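Local structure of beta-galactosidase (Geobacillus stearothermophilus, 4OIF) at residues P251-F256 against L319-T324; Q348-A351 against S356-Y359; S234-E239 against K276-I281; W153-E158 against V241-L246. The protein probably hydrolyses terminal non-reducing beta-D-galactose residues from beta-D-galactosides, as a zinc-binding, trimeric member of glycoside hydrolase family 42. All blocks are in the same frame, centred on the assembly; numbering follows the deposited sequence.

How the interactions relate
All four contacts belong to the (beta/alpha)8 barrel. From the N terminus, 153-158 leaves the fourth strand and meets 241-246 of helix 218-246, so interaction 4 closes a loop of 82 residues. Interaction 3 starts inside that loop, at 234-239, and closes beyond it at 276-281; the two therefore cross. It also crosses interaction 1, which closes 62 residues between 251-256 and 319-324. Interaction 2 comes last, a short turn from helix 341-351 into strand 356-359. Interaction 4 joins helix 218-246 to the fourth strand and its following loop, interaction 3 joins it to the loop entering the sixth, interaction 1 joins the fifth and seventh strands past the sixth, and interaction 2 sits beside the closing strand.

Interaction 1: P251-F256 against L319-T324; sequences PITTNF and LLMECT
Asn-255 and Met-321 bring the two backbones nearest, with 6.5 Å between their CA atoms, a spacing that leaves the contact to side chains because strand 282-284 lies between strands 252-259 and 319-322 in the barrel sheet. The apolar part is carried by Met-321. Its CE methyl meets Thr-253 CG2 end-on at 3.8 Å, brought there by a chain that leaves opposite the backbone N (chi1 -174°) and then bends twice. On the way, Met-321 CG passes Asn-255 CB at 4.0 Å. The hydroxyl of Thr-253 is engaged with Val-280 O and takes no part in this packing.

Beyond the Met-321 packing the contact turns polar, at the amide of Asn-255 and at Glu-322. Asn-255 ND2 lies 3.1 Å from Glu-322 OE2, the amide and carboxylate being turned 74° against each other. The clearer bonds of the amide run to the loop that follows the fourth strand: ND2 to Asn-157 OD1, and OD1 from the backbone N of Glu-158. Glu-322, the predicted nucleophile, is held at OE1 by Tyr-286 OH, while OE2 bonds a glycerol, probably from the crystallisation liquor. Asn-255 thus stands between the predicted nucleophile and the backbone of the predicted proton donor, Glu-158, and probably helps to set their relative positions.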
loop_
_atom_site.group_PDB
_atom_site.type_symbol
_atom_site.label_atom_id
_atom_site.label_comp_id
_atom_site.label_asym_id
_atom_site.label_seq_id
_atom_site.Cartn_x
_atom_site.Cartn_y
_atom_site.Cartn_z
ATOM N N PRO A 251 12.125 -23.022 37.508
ATOM C CA PRO A 251 12.023 -21.636 37.039
ATOM C C PRO A 251 11.078 -21.501 35.840
ATOM O O PRO A 251 10.977 -22.387 35.003
ATOM C CB PRO A 251 13.468 -21.282 36.658
ATOM C CG PRO A 251 14.108 -22.592 36.352
ATOM C CD PRO A 251 13.456 -23.601 37.262
ATOM N N ILE A 252 10.380 -20.380 35.780
ATOM C CA ILE A 252 9.401 -20.131 34.737
ATOM C C ILE A 252 9.849 -18.983 33.848
ATOM O O ILE A 252 10.230 -17.915 34.355
ATOM C CB ILE A 252 8.027 -19.785 35.346
ATOM C CG1 ILE A 252 7.454 -20.991 36.107
ATOM C CG2 ILE A 252 7.075 -19.275 34.258
ATOM C CD1 ILE A 252 6.219 -20.673 36.985
ATOM N N THR A 253 9.815 -19.185 32.531
ATOM C CA THR A 253 10.031 -18.063 31.614
ATOM C C THR A 253 9.005 -18.057 30.504
ATOM O O THR A 253 8.245 -19.008 30.351
ATOM C CB THR A 253 11.426 -18.082 30.975
ATOM O OG1 THR A 253 11.670 -16.825 30.324
ATOM C CG2 THR A 253 11.537 -19.209 29.959
ATOM N N THR A 254 8.980 -16.969 29.741
ATOM C CA THR A 254 8.259 -16.936 28.470
ATOM C C THR A 254 9.130 -16.199 27.438
ATOM O O THR A 254 9.864 -15.277 27.795
ATOM C CB THR A 254 6.856 -16.274 28.622
ATOM O OG1 THR A 254 6.137 -16.364 27.387
ATOM C CG2 THR A 254 6.966 -14.808 29.044
ATOM N N ASN A 255 9.081 -16.607 26.169
ATOM C CA ASN A 255 10.019 -16.023 25.210
ATOM C C ASN A 255 9.556 -14.680 24.623
ATOM O O ASN A 255 8.432 -14.533 24.134
ATOM C CB ASN A 255 10.367 -17.016 24.084
ATOM C CG ASN A 255 9.158 -17.770 23.517
ATOM O OD1 ASN A 255 8.107 -17.919 24.162
ATOM N ND2 ASN A 255 9.330 -18.284 22.296
ATOM N N PHE A 256 10.451 -13.697 24.723
ATOM C CA PHE A 256 10.238 -12.338 24.231
ATOM C C PHE A 256 10.678 -12.189 22.778
ATOM O O PHE A 256 11.450 -13.004 22.255
ATOM C CB PHE A 256 11.007 -11.325 25.091
ATOM C CG PHE A 256 10.410 -11.076 26.458
ATOM C CD1 PHE A 256 9.232 -11.692 26.852
ATOM C CD2 PHE A 256 11.037 -10.204 27.348
ATOM C CE1 PHE A 256 8.688 -11.448 28.112
ATOM C CE2 PHE A 256 10.502 -9.958 28.612
ATOM C CZ PHE A 256 9.325 -10.585 28.988
ATOM N N LEU A 319 18.330 -15.878 28.895
ATOM C CA LEU A 319 18.445 -17.076 28.092
ATOM C C LEU A 319 17.994 -16.803 26.660
ATOM O O LEU A 319 16.853 -16.424 26.409
ATOM C CB LEU A 319 17.641 -18.226 28.726
ATOM C CG LEU A 319 18.161 -18.717 30.093
ATOM C CD1 LEU A 319 17.137 -19.567 30.836
ATOM C CD2 LEU A 319 19.487 -19.472 29.973
ATOM N N LEU A 320 18.912 -16.963 25.715
ATOM C CA LEU A 320 18.519 -16.963 24.320
ATOM C C LEU A 320 17.673 -18.206 24.107
ATOM O O LEU A 320 18.176 -19.324 24.217
ATOM C CB LEU A 320 19.727 -16.957 23.398
ATOM C CG LEU A 320 19.375 -16.947 21.912
ATOM C CD1 LEU A 320 18.590 -15.690 21.591
ATOM C CD2 LEU A 320 20.632 -17.044 21.050
ATOM N N MET A 321 16.381 -18.010 23.843
ATOM C CA MET A 321 15.463 -19.136 23.669
ATOM C C MET A 321 15.419 -19.577 22.205
ATOM O O MET A 321 15.308 -20.771 21.894
ATOM C CB MET A 321 14.055 -18.774 24.161
ATOM C CG MET A 321 13.063 -19.939 24.154
ATOM S SD MET A 321 13.448 -21.229 25.364
ATOM C CE MET A 321 13.415 -20.269 26.868
ATOM N N GLU A 322 15.512 -18.608 21.302
ATOM C CA GLU A 322 15.506 -18.922 19.884
ATOM C C GLU A 322 16.502 -18.075 19.099
ATOM O O GLU A 322 16.705 -16.892 19.383
ATOM C CB GLU A 322 14.106 -18.732 19.298
ATOM C CG GLU A 322 13.020 -19.631 19.880
ATOM C CD GLU A 322 11.630 -19.206 19.429
ATOM O OE1 GLU A 322 11.556 -18.263 18.607
ATOM O OE2 GLU A 322 10.626 -19.804 19.889
ATOM N N CYS A 323 17.129 -18.718 18.119
ATOM C CA CYS A 323 17.783 -18.055 16.993
ATOM C C CYS A 323 17.861 -19.115 15.896
ATOM O O CYS A 323 17.575 -20.287 16.156
ATOM C CB CYS A 323 19.167 -17.504 17.365
ATOM S SG CYS A 323 20.435 -18.734 17.770
ATOM N N THR A 324 18.200 -18.724 14.673
ATOM C CA THR A 324 18.335 -19.719 13.607
ATOM C C THR A 324 19.812 -20.005 13.365
ATOM O O THR A 324 20.635 -19.088 13.366
ATOM C CB THR A 324 17.626 -19.275 12.272
ATOM O OG1 THR A 324 17.871 -20.235 11.231
ATOM C CG2 THR A 324 18.083 -17.920 11.814
#

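Interaction 2: Q348-A351 against S356-Y359; sequences QMIA and SILY
Apolar contacts carry the pairing of Met-349 and Ile-350 with Ile-357. The CD1 methyl of Ile-357 is the common element, 3.8 Å from Met-349 CB and 3.9 Å from Ile-350 CD1. The two isoleucines have matching shapes, CG1 anti to the carbonyl carbon in each and CD1 turned out of the extended form (chi2 -60° in Ile-350, -64° in Ile-357), and their ends meet at a slant. Met-349 offers only its first carbon: its chain bends at chi2 and leads off toward Val-303 and Asn-307 of helix 296-312. Here helix 341-351 of a beta-alpha-beta unit, which carries the chain from strand 319-322 to strand 356-359, packs against the last strand of the (beta/alpha)8 barrel. Ile-350 also touches Phe-642 of strand 638-645.

A second kind of contact is that of a methyl with the backbone: Ile-350 CD1 lies 3.9 Å from Ser-356 O, which is itself bonded by Ser-354 OG. Polar groups otherwise find partners beyond the two segments. Ser-356, whose CB points away from the helix, bonds through OG to Leu-320 O, and the backbone of Ile-357 pairs with Leu-16 and Gly-18 of the first strand.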
loop_
_atom_site.group_PDB
_atom_site.type_symbol
_atom_site.label_atom_id
_atom_site.label_comp_id
_atom_site.label_asym_id
_atom_site.label_seq_id
_atom_site.Cartn_x
_atom_site.Cartn_y
_atom_site.Cartn_z
ATOM N N GLN A 348 28.474 -13.758 20.569
ATOM C CA GLN A 348 28.000 -12.423 20.925
ATOM C C GLN A 348 26.868 -12.517 21.933
ATOM O O GLN A 348 26.776 -11.715 22.875
ATOM C CB GLN A 348 27.530 -11.642 19.704
ATOM C CG GLN A 348 27.148 -10.216 20.069
ATOM C CD GLN A 348 26.414 -9.471 18.972
ATOM O OE1 GLN A 348 25.758 -10.074 18.113
ATOM N NE2 GLN A 348 26.509 -8.141 19.004
ATOM N N MET A 349 26.007 -13.509 21.730
ATOM C CA MET A 349 24.907 -13.724 22.653
ATOM C C MET A 349 25.425 -14.032 24.048
ATOM O O MET A 349 24.947 -13.444 25.029
ATOM C CB MET A 349 23.999 -14.842 22.153
ATOM C CG MET A 349 23.052 -14.381 21.062
ATOM S SD MET A 349 21.846 -13.204 21.696
ATOM C CE MET A 349 21.102 -12.647 20.166
ATOM N N ILE A 350 26.401 -14.934 24.146
ATOM C CA ILE A 350 26.972 -15.235 25.464
ATOM C C ILE A 350 27.665 -14.002 26.077
ATOM O O ILE A 350 27.632 -13.783 27.285
ATOM C CB ILE A 350 27.975 -16.413 25.385
ATOM C CG1 ILE A 350 27.295 -17.641 24.768
ATOM C CG2 ILE A 350 28.573 -16.752 26.772
ATOM C CD1 ILE A 350 26.096 -18.124 25.552
ATOM N N ALA A 351 28.279 -13.187 25.235
ATOM C CA ALA A 351 29.074 -12.069 25.712
ATOM C C ALA A 351 28.216 -10.972 26.362
ATOM O O ALA A 351 28.676 -10.275 27.266
ATOM C CB ALA A 351 29.893 -11.494 24.571
ATOM N N SER A 356 22.603 -19.378 27.489
ATOM C CA SER A 356 22.161 -20.417 26.564
ATOM C C SER A 356 22.330 -20.013 25.105
ATOM O O SER A 356 22.336 -18.832 24.778
ATOM C CB SER A 356 20.694 -20.775 26.813
ATOM O OG SER A 356 19.848 -19.685 26.493
ATOM N N ILE A 357 22.488 -21.018 24.251
ATOM C CA ILE A 357 22.299 -20.897 22.818
ATOM C C ILE A 357 21.232 -21.921 22.394
ATOM O O ILE A 357 21.462 -23.150 22.344
ATOM C CB ILE A 357 23.610 -21.106 22.026
ATOM C CG1 ILE A 357 24.670 -20.071 22.439
ATOM C CG2 ILE A 357 23.338 -21.014 20.540
ATOM C CD1 ILE A 357 24.313 -18.624 22.119
ATOM N N LEU A 358 20.044 -21.398 22.121
ATOM C CA LEU A 358 18.911 -22.226 21.761
ATOM C C LEU A 358 18.334 -21.775 20.414
ATOM O O LEU A 358 18.247 -20.580 20.108
ATOM C CB LEU A 358 17.848 -22.191 22.865
ATOM C CG LEU A 358 18.328 -22.694 24.235
ATOM C CD1 LEU A 358 17.354 -22.341 25.374
ATOM C CD2 LEU A 358 18.589 -24.196 24.193
ATOM N N TYR A 359 17.955 -22.767 19.618
ATOM C CA TYR A 359 17.505 -22.580 18.259
ATOM C C TYR A 359 16.017 -22.810 18.090
ATOM O O TYR A 359 15.363 -23.540 18.854
ATOM C CB TYR A 359 18.232 -23.542 17.313
ATOM C CG TYR A 359 19.730 -23.613 17.494
ATOM C CD1 TYR A 359 20.526 -22.481 17.336
ATOM C CD2 TYR A 359 20.354 -24.823 17.801
ATOM C CE1 TYR A 359 21.900 -22.552 17.498
ATOM C CE2 TYR A 359 21.723 -24.906 17.955
ATOM C CZ TYR A 359 22.493 -23.767 17.803
ATOM O OH TYR A 359 23.856 -23.846 17.960
#

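Interaction 3: S234-E239 against K276-I281; sequences SFFENE and KHLDVI
Glu-237 reaches His-277 with its carboxylate at the edge of the imidazole, the two planes turned 61° against each other. The bond is short and fairly straight, His-277 ND1 to Glu-237 OE2 at 2.8 Å with an angle of 161° at the hydrogen. It lies close to the ring plane but enters the anti side of the carboxylate from somewhat outside the carboxylate plane. A bend in the glutamate chain at chi2 (-71°) swings OE2 off the helix to that position. A glutamine here would probably weaken the pairing and leave the imidazole without its negative mate, even if the amide oxygen still reached ND1.

One residue earlier on the helix, the ring of Phe-236 meets Leu-278 and the carbonyl of His-277 obliquely. Its CZ presses on Leu-278 CD2 at 3.4 Å, a tight fit, and its CE2 stands 3.5 Å from His-277 O. Behind this pair the packing continues into the barrel wall, Phe-236 on Ile-252 and Leu-278 on Thr-254 and Phe-256. A partly exposed hydrogen bond thus borders buried apolar packing. This is the packing of an outer helix of a (beta/alpha)8 barrel, 218-246, against the loop that enters its sixth strand, 282-284.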
loop_
_atom_site.group_PDB
_atom_site.type_symbol
_atom_site.label_atom_id
_atom_site.label_comp_id
_atom_site.label_asym_id
_atom_site.label_seq_id
_atom_site.Cartn_x
_atom_site.Cartn_y
_atom_site.Cartn_z
ATOM N N SER A 234 -2.108 -11.345 33.295
ATOM C CA SER A 234 -3.133 -12.066 34.052
ATOM C C SER A 234 -3.376 -13.480 33.480
ATOM O O SER A 234 -3.486 -14.462 34.248
ATOM C CB SER A 234 -4.435 -11.257 34.074
ATOM O OG SER A 234 -5.562 -12.061 34.388
ATOM N N PHE A 235 -3.443 -13.582 32.147
ATOM C CA PHE A 235 -3.574 -14.890 31.503
ATOM C C PHE A 235 -2.395 -15.777 31.849
ATOM O O PHE A 235 -2.556 -16.972 32.130
ATOM C CB PHE A 235 -3.681 -14.755 29.986
ATOM C CG PHE A 235 -3.985 -16.053 29.274
ATOM C CD1 PHE A 235 -2.970 -16.950 28.956
ATOM C CD2 PHE A 235 -5.290 -16.368 28.900
ATOM C CE1 PHE A 235 -3.253 -18.152 28.298
ATOM C CE2 PHE A 235 -5.579 -17.563 28.233
ATOM C CZ PHE A 235 -4.554 -18.457 27.936
ATOM N N PHE A 236 -1.204 -15.190 31.805
ATOM C CA PHE A 236 0.016 -15.911 32.152
ATOM C C PHE A 236 -0.012 -16.467 33.592
ATOM O O PHE A 236 0.363 -17.615 33.842
ATOM C CB PHE A 236 1.220 -14.985 31.965
ATOM C CG PHE A 236 2.457 -15.437 32.680
ATOM C CD1 PHE A 236 3.349 -16.308 32.067
ATOM C CD2 PHE A 236 2.743 -14.979 33.960
ATOM C CE1 PHE A 236 4.502 -16.730 32.722
ATOM C CE2 PHE A 236 3.894 -15.396 34.623
ATOM C CZ PHE A 236 4.775 -16.274 34.005
ATOM N N GLU A 237 -0.428 -15.628 34.529
ATOM C CA GLU A 237 -0.474 -15.982 35.934
ATOM C C GLU A 237 -1.438 -17.131 36.109
ATOM O O GLU A 237 -1.164 -18.129 36.822
ATOM C CB GLU A 237 -0.898 -14.773 36.772
ATOM C CG GLU A 237 0.183 -13.712 36.899
ATOM C CD GLU A 237 1.339 -14.177 37.788
ATOM O OE1 GLU A 237 1.102 -15.120 38.583
ATOM O OE2 GLU A 237 2.466 -13.609 37.704
ATOM N N ASN A 238 -2.560 -17.001 35.411
ATOM C CA ASN A 238 -3.518 -18.075 35.408
ATOM C C ASN A 238 -2.908 -19.375 34.922
ATOM O O ASN A 238 -3.147 -20.430 35.516
ATOM C CB ASN A 238 -4.725 -17.749 34.551
ATOM C CG ASN A 238 -5.772 -18.816 34.647
ATOM O OD1 ASN A 238 -6.505 -18.865 35.629
ATOM N ND2 ASN A 238 -5.837 -19.696 33.649
ATOM N N GLU A 239 -2.139 -19.292 33.836
ATOM C CA GLU A 239 -1.422 -20.458 33.312
ATOM C C GLU A 239 -0.533 -21.083 34.381
ATOM O O GLU A 239 -0.530 -22.295 34.555
ATOM C CB GLU A 239 -0.550 -20.095 32.102
ATOM C CG GLU A 239 -1.267 -20.047 30.768
ATOM C CD GLU A 239 -0.411 -20.600 29.640
ATOM O OE1 GLU A 239 -0.105 -19.857 28.686
ATOM O OE2 GLU A 239 -0.030 -21.783 29.718
ATOM N N LYS A 276 8.779 -8.638 35.717
ATOM C CA LYS A 276 8.523 -8.806 37.146
ATOM C C LYS A 276 7.792 -10.114 37.450
ATOM O O LYS A 276 7.816 -10.583 38.581
ATOM C CB LYS A 276 7.705 -7.640 37.697
ATOM C CG LYS A 276 8.303 -6.248 37.506
ATOM C CD LYS A 276 7.437 -5.210 38.207
ATOM C CE LYS A 276 7.681 -3.814 37.667
ATOM N NZ LYS A 276 9.138 -3.550 37.606
ATOM N N HIS A 277 7.148 -10.703 36.446
ATOM C CA HIS A 277 6.371 -11.923 36.663
ATOM C C HIS A 277 7.129 -13.192 36.281
ATOM O O HIS A 277 6.632 -14.292 36.489
ATOM C CB HIS A 277 5.049 -11.855 35.887
ATOM C CG HIS A 277 4.162 -10.727 36.317
ATOM N ND1 HIS A 277 3.079 -10.906 37.153
ATOM C CD2 HIS A 277 4.220 -9.398 36.054
ATOM C CE1 HIS A 277 2.497 -9.739 37.370
ATOM N NE2 HIS A 277 3.168 -8.808 36.712
ATOM N N LEU A 278 8.330 -13.037 35.736
ATOM C CA LEU A 278 9.111 -14.180 35.282
ATOM C C LEU A 278 10.297 -14.462 36.201
ATOM O O LEU A 278 10.776 -13.566 36.893
ATOM C CB LEU A 278 9.605 -13.942 33.858
ATOM C CG LEU A 278 8.540 -13.630 32.804
ATOM C CD1 LEU A 278 9.216 -13.304 31.471
ATOM C CD2 LEU A 278 7.563 -14.786 32.646
ATOM N N ASP A 279 10.764 -15.709 36.216
ATOM C CA ASP A 279 11.956 -16.051 36.991
ATOM C C ASP A 279 13.188 -15.656 36.193
ATOM O O ASP A 279 14.188 -15.211 36.750
ATOM C CB ASP A 279 12.001 -17.550 37.330
ATOM C CG ASP A 279 10.852 -17.981 38.220
ATOM O OD1 ASP A 279 10.389 -17.149 39.037
ATOM O OD2 ASP A 279 10.409 -19.148 38.102
ATOM N N VAL A 280 13.094 -15.814 34.878
ATOM C CA VAL A 280 14.219 -15.558 33.999
ATOM C C VAL A 280 13.705 -15.032 32.651
ATOM O O VAL A 280 12.639 -15.437 32.172
ATOM C CB VAL A 280 15.104 -16.845 33.826
ATOM C CG1 VAL A 280 14.273 -18.011 33.345
ATOM C CG2 VAL A 280 16.299 -16.593 32.904
ATOM N N ILE A 281 14.446 -14.082 32.082
ATOM C CA ILE A 281 14.110 -13.493 30.795
ATOM C C ILE A 281 14.728 -14.311 29.678
ATOM O O ILE A 281 15.881 -14.741 29.769
ATOM C CB ILE A 281 14.603 -12.035 30.668
ATOM C CG1 ILE A 281 14.043 -11.172 31.800
ATOM C CG2 ILE A 281 14.230 -11.468 29.300
ATOM C CD1 ILE A 281 12.528 -11.269 31.963
#

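Interaction 4: W153-E158 against V241-L246; sequences WHVSNE and VPLREL
Leu-243 rests on one face of the indole of Trp-153. From Val-241 the helical turn starts at a kink, since the N atoms of Pro-242 and Leu-243 have no bond to the turn before; regular bonding resumes with Glu-245 N to Val-241 O at 3.0 Å. Pro-242 faces Gln-134 and Arg-138 of the neighbouring helix 127-144.

Leu-243 follows, turned toward the strand. Its CG sits 3.5 Å from the centroid of the five-membered ring of Trp-153, only 10° off the ring normal, which makes a CH-pi contact. The CD2 branch reaches over the face to Trp-153 CG at 3.5 Å and also touches Val-155 CG2 at 3.9 Å, the two side chains running antiparallel alongside each other. Thr-247 OG1, just past the segment, bonds Trp-153 NE1 and so probably helps to fix the rotation of the indole. Replacing Trp-153 by alanine would remove the indole and is likely to leave a gap beside Leu-243 and Thr-247 OG1 without this partner.

Arg-244 leaves the helix away from the strand at CB, but its chain returns, and NH1 forms a salt bridge with Asp-279 OD2. The arrangement is that of a (beta/alpha)8 barrel, Trp-153 of the fourth strand and Val-155 just after it bedded under an outer helix, while the loop after the strand carries Asn-157 and Glu-158, predicted to bind substrate and to donate the proton, consistent with the Asn-Glu pair of clan GH-A glycosidases.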
loop_
_atom_site.group_PDB
_atom_site.type_symbol
_atom_site.label_atom_id
_atom_site.label_comp_id
_atom_site.label_asym_id
_atom_site.label_seq_id
_atom_site.Cartn_x
_atom_site.Cartn_y
_atom_site.Cartn_z
ATOM N N TRP A 153 10.162 -24.134 32.839
ATOM C CA TRP A 153 8.902 -24.011 32.142
ATOM C C TRP A 153 9.006 -22.911 31.083
ATOM O O TRP A 153 9.547 -21.831 31.341
ATOM C CB TRP A 153 7.770 -23.705 33.118
ATOM C CG TRP A 153 7.405 -24.843 34.019
ATOM C CD1 TRP A 153 7.718 -24.978 35.336
ATOM C CD2 TRP A 153 6.635 -25.995 33.669
ATOM N NE1 TRP A 153 7.199 -26.145 35.830
ATOM C CE2 TRP A 153 6.529 -26.789 34.824
ATOM C CE3 TRP A 153 6.025 -26.434 32.488
ATOM C CZ2 TRP A 153 5.846 -28.002 34.833
ATOM C CZ3 TRP A 153 5.345 -27.628 32.497
ATOM C CH2 TRP A 153 5.258 -28.401 33.661
ATOM N N HIS A 154 8.476 -23.210 29.899
ATOM C CA HIS A 154 8.403 -22.295 28.766
ATOM C C HIS A 154 6.917 -21.970 28.582
ATOM O O HIS A 154 6.201 -22.664 27.872
ATOM C CB HIS A 154 9.050 -22.968 27.535
ATOM C CG HIS A 154 8.971 -22.193 26.250
ATOM N ND1 HIS A 154 7.785 -21.726 25.716
ATOM C CD2 HIS A 154 9.930 -21.905 25.335
ATOM C CE1 HIS A 154 8.029 -21.140 24.555
ATOM N NE2 HIS A 154 9.320 -21.243 24.297
ATOM N N VAL A 155 6.432 -20.939 29.260
ATOM C CA VAL A 155 4.990 -20.749 29.321
ATOM C C VAL A 155 4.445 -20.093 28.063
ATOM O O VAL A 155 4.785 -18.947 27.735
ATOM C CB VAL A 155 4.590 -19.934 30.549
ATOM C CG1 VAL A 155 3.076 -19.796 30.632
ATOM C CG2 VAL A 155 5.094 -20.628 31.776
ATOM N N SER A 156 3.581 -20.845 27.377
ATOM C CA SER A 156 3.012 -20.462 26.085
ATOM C C SER A 156 4.110 -20.242 25.058
ATOM O O SER A 156 5.176 -20.859 25.130
ATOM C CB SER A 156 2.157 -19.195 26.203
ATOM O OG SER A 156 1.348 -19.046 25.055
ATOM N N ASN A 157 3.845 -19.351 24.108
ATOM C CA ASN A 157 4.854 -18.989 23.128
ATOM C C ASN A 157 4.611 -17.620 22.494
ATOM O O ASN A 157 3.528 -17.366 21.959
ATOM C CB ASN A 157 4.932 -20.058 22.041
ATOM C CG ASN A 157 6.149 -19.897 21.175
ATOM O OD1 ASN A 157 7.250 -20.310 21.551
ATOM N ND2 ASN A 157 5.970 -19.272 20.016
ATOM N N GLU A 158 5.630 -16.759 22.559
ATOM C CA GLU A 158 5.605 -15.418 21.961
ATOM C C GLU A 158 4.264 -14.703 22.135
ATOM O O GLU A 158 3.620 -14.343 21.146
ATOM C CB GLU A 158 5.964 -15.494 20.467
ATOM C CG GLU A 158 7.430 -15.811 20.211
ATOM C CD GLU A 158 7.878 -15.566 18.776
ATOM O OE1 GLU A 158 7.074 -15.780 17.833
ATOM O OE2 GLU A 158 9.052 -15.158 18.597
ATOM N N VAL A 241 -0.399 -20.928 37.698
ATOM C CA VAL A 241 -0.835 -21.398 39.026
ATOM C C VAL A 241 -0.380 -22.845 39.400
ATOM O O VAL A 241 0.279 -23.048 40.437
ATOM C CB VAL A 241 -2.367 -21.299 39.178
ATOM C CG1 VAL A 241 -2.836 -22.129 40.372
ATOM C CG2 VAL A 241 -2.769 -19.848 39.340
ATOM N N PRO A 242 -0.683 -23.847 38.551
ATOM C CA PRO A 242 -0.283 -25.206 38.953
ATOM C C PRO A 242 1.222 -25.432 38.861
ATOM O O PRO A 242 1.777 -26.319 39.510
ATOM C CB PRO A 242 -1.015 -26.097 37.952
ATOM C CG PRO A 242 -1.122 -25.248 36.724
ATOM C CD PRO A 242 -1.341 -23.839 37.229
ATOM N N LEU A 243 1.882 -24.634 38.040
ATOM C CA LEU A 243 3.322 -24.725 37.940
ATOM C C LEU A 243 3.947 -24.283 39.265
ATOM O O LEU A 243 4.919 -24.866 39.727
ATOM C CB LEU A 243 3.832 -23.884 36.769
ATOM C CG LEU A 243 3.876 -24.535 35.385
ATOM C CD1 LEU A 243 2.617 -25.319 35.037
ATOM C CD2 LEU A 243 4.147 -23.471 34.339
ATOM N N ARG A 244 3.377 -23.265 39.889
ATOM C CA ARG A 244 3.889 -22.828 41.183
ATOM C C ARG A 244 3.521 -23.823 42.268
ATOM O O ARG A 244 4.341 -24.125 43.143
ATOM C CB ARG A 244 3.359 -21.450 41.559
ATOM C CG ARG A 244 3.849 -20.320 40.666
ATOM C CD ARG A 244 5.363 -20.292 40.575
ATOM N NE ARG A 244 5.848 -18.958 40.220
ATOM C CZ ARG A 244 7.088 -18.698 39.822
ATOM N NH1 ARG A 244 7.986 -19.676 39.710
ATOM N NH2 ARG A 244 7.424 -17.456 39.518
ATOM N N GLU A 245 2.285 -24.323 42.226
ATOM C CA GLU A 245 1.877 -25.281 43.251
ATOM C C GLU A 245 2.742 -26.536 43.228
ATOM O O GLU A 245 3.283 -26.954 44.247
ATOM C CB GLU A 245 0.415 -25.688 43.082
ATOM C CG GLU A 245 -0.589 -24.646 43.517
ATOM C CD GLU A 245 -2.024 -25.118 43.346
ATOM O OE1 GLU A 245 -2.246 -26.353 43.212
ATOM O OE2 GLU A 245 -2.923 -24.245 43.346
ATOM N N LEU A 246 2.869 -27.134 42.052
ATOM C CA LEU A 246 3.443 -28.459 41.948
ATOM C C LEU A 246 4.945 -28.442 41.711
ATOM O O LEU A 246 5.636 -29.395 42.053
ATOM C CB LEU A 246 2.739 -29.236 40.836
ATOM C CG LEU A 246 1.232 -29.390 41.073
ATOM C CD1 LEU A 246 0.600 -30.178 39.962
ATOM C CD2 LEU A 246 0.971 -30.076 42.392
#